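Long-range contact in triggering receptor expressed on myeloid cells 1 (Mus musculus, PDB 1U9K), which acts as a cell-surface receptor that amplifies inflammatory responses, pairing with the adapter TYROBP/DAP12 once ligands activate it: residues P53-P57 / K68-S72. Sequence-based numbering, arbitrary orientation.
Sequences PFTRP and KHDPS
H69 pushes its imidazole against the backbone of F54 to P57, where the V-type immunoglobulin domain enters strand 58-62, an outermost strand of the four-stranded sheet. The segment comes in through a type I turn, P53 to R56, closed by the hydrogen bond from R56 N to P53 O, 3.1 Å, and H69 reaches it from the neighbouring strand 65-70, its own backbone hydrogen-bonded to S58. With CG anti to the backbone N (chi1 174°), the ring reaches the carbonyls of F54 and R56. R56 O lies at the ring edge, near its plane, 2.9 Å from H69 CD2; F54 O comes in obliquely to H69 NE2 at 3.1 Å, but the angle is too poor for a hydrogen bond. P71 CD sits over one face, towards the rim, and the ring of F23 meets the imidazole at about 15° between planes. Cutting H69 back to an alanine is likely to open a gap between the turn, P71 and F23, and leave F54 O and R56 O without the ring they pack against. Next to the imidazole, P57 and P71 cross at about a right angle, P57 CD to P71 CG at 4.1 Å, while P71 CG also touches T55 O. Alongside, P57 CA makes a CA-H...O contact with H69 O at 3.3 Å.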
loop_
_atom_site.group_PDB
_atom_site.type_symbol
_atom_site.label_atom_id
_atom_site.label_comp_id
_atom_site.label_asym_id
_atom_site.label_seq_id
_atom_site.Cartn_x
_atom_site.Cartn_y
_atom_site.Cartn_z
ATOM N N PRO A 53 -17.241 -2.873 -5.380
ATOM C CA PRO A 53 -17.218 -1.578 -6.091
ATOM C C PRO A 53 -16.184 -0.667 -5.475
ATOM O O PRO A 53 -16.079 -0.586 -4.234
ATOM C CB PRO A 53 -18.609 -0.993 -5.827
ATOM C CG PRO A 53 -19.367 -2.039 -5.211
ATOM C CD PRO A 53 -18.430 -2.996 -4.522
ATOM N N PHE A 54 -15.391 -0.018 -6.331
ATOM C CA PHE A 54 -14.188 0.637 -5.862
ATOM C C PHE A 54 -14.475 1.889 -5.063
ATOM O O PHE A 54 -13.577 2.348 -4.328
ATOM C CB PHE A 54 -13.306 0.990 -7.029
ATOM C CG PHE A 54 -12.715 -0.199 -7.715
ATOM C CD1 PHE A 54 -12.136 -1.208 -6.961
ATOM C CD2 PHE A 54 -12.691 -0.293 -9.105
ATOM C CE1 PHE A 54 -11.604 -2.328 -7.564
ATOM C CE2 PHE A 54 -12.151 -1.363 -9.695
ATOM C CZ PHE A 54 -11.620 -2.426 -8.921
ATOM N N THR A 55 -15.673 2.436 -5.205
ATOM C CA THR A 55 -16.071 3.611 -4.422
ATOM C C THR A 55 -16.477 3.269 -2.948
ATOM O O THR A 55 -16.609 4.167 -2.119
ATOM C CB THR A 55 -17.275 4.302 -5.050
ATOM O OG1 THR A 55 -18.338 3.348 -5.232
ATOM C CG2 THR A 55 -17.001 4.839 -6.446
ATOM N N ARG A 56 -16.668 1.990 -2.636
ATOM C CA ARG A 56 -17.228 1.611 -1.358
ATOM C C ARG A 56 -16.131 1.422 -0.314
ATOM O O ARG A 56 -15.105 0.959 -0.639
ATOM C CB ARG A 56 -18.103 0.363 -1.520
ATOM C CG ARG A 56 -19.328 0.648 -2.349
ATOM C CD ARG A 56 -20.218 1.863 -1.906
ATOM N NE ARG A 56 -20.391 1.872 -0.446
ATOM C CZ ARG A 56 -21.276 2.580 0.233
ATOM N NH1 ARG A 56 -22.128 3.387 -0.397
ATOM N NH2 ARG A 56 -21.293 2.474 1.566
ATOM N N PRO A 57 -16.353 1.840 0.930
ATOM C CA PRO A 57 -15.391 1.528 2.005
ATOM C C PRO A 57 -15.193 0.014 2.115
ATOM O O PRO A 57 -16.150 -0.735 1.936
ATOM C CB PRO A 57 -16.097 2.018 3.255
ATOM C CG PRO A 57 -17.099 2.930 2.842
ATOM C CD PRO A 57 -17.488 2.631 1.422
ATOM N N LYS A 68 -7.090 -0.971 4.150
ATOM C CA LYS A 68 -8.364 -0.382 4.514
ATOM C C LYS A 68 -8.580 0.727 3.531
ATOM O O LYS A 68 -7.725 1.596 3.369
ATOM C CB LYS A 68 -8.333 0.128 5.925
ATOM C CG LYS A 68 -8.485 -0.890 7.019
ATOM C CD LYS A 68 -8.363 -0.128 8.360
ATOM C CE LYS A 68 -8.919 -0.921 9.583
ATOM N NZ LYS A 68 -7.801 -1.850 9.933
ATOM N N HIS A 69 -9.674 0.653 2.815
ATOM C CA HIS A 69 -10.119 1.702 1.912
ATOM C C HIS A 69 -11.141 2.560 2.622
ATOM O O HIS A 69 -12.292 2.151 2.814
ATOM C CB HIS A 69 -10.662 1.099 0.616
ATOM C CG HIS A 69 -11.282 2.142 -0.347
ATOM N ND1 HIS A 69 -10.525 3.077 -1.020
ATOM C CD2 HIS A 69 -12.565 2.359 -0.716
ATOM C CE1 HIS A 69 -11.317 3.827 -1.763
ATOM N NE2 HIS A 69 -12.559 3.412 -1.597
ATOM N N ASP A 70 -10.746 3.792 2.956
ATOM C CA ASP A 70 -11.547 4.678 3.742
ATOM C C ASP A 70 -11.838 5.963 2.990
ATOM O O ASP A 70 -11.335 7.008 3.337
ATOM C CB ASP A 70 -10.802 4.942 5.049
ATOM C CG ASP A 70 -11.655 5.530 6.135
ATOM O OD1 ASP A 70 -12.759 6.120 5.913
ATOM O OD2 ASP A 70 -11.221 5.495 7.292
ATOM N N PRO A 71 -12.730 5.921 2.014
ATOM C CA PRO A 71 -12.992 7.118 1.209
ATOM C C PRO A 71 -13.631 8.217 1.992
ATOM O O PRO A 71 -13.476 9.398 1.597
ATOM C CB PRO A 71 -13.926 6.596 0.046
ATOM C CG PRO A 71 -14.548 5.303 0.635
ATOM C CD PRO A 71 -13.538 4.758 1.580
ATOM N N SER A 72 -14.361 7.901 3.079
ATOM C CA SER A 72 -14.845 8.924 3.969
ATOM C C SER A 72 -13.746 9.860 4.478
ATOM O O SER A 72 -14.031 10.993 4.741
ATOM C CB SER A 72 -15.505 8.310 5.208
ATOM O OG SER A 72 -16.116 9.368 5.928
#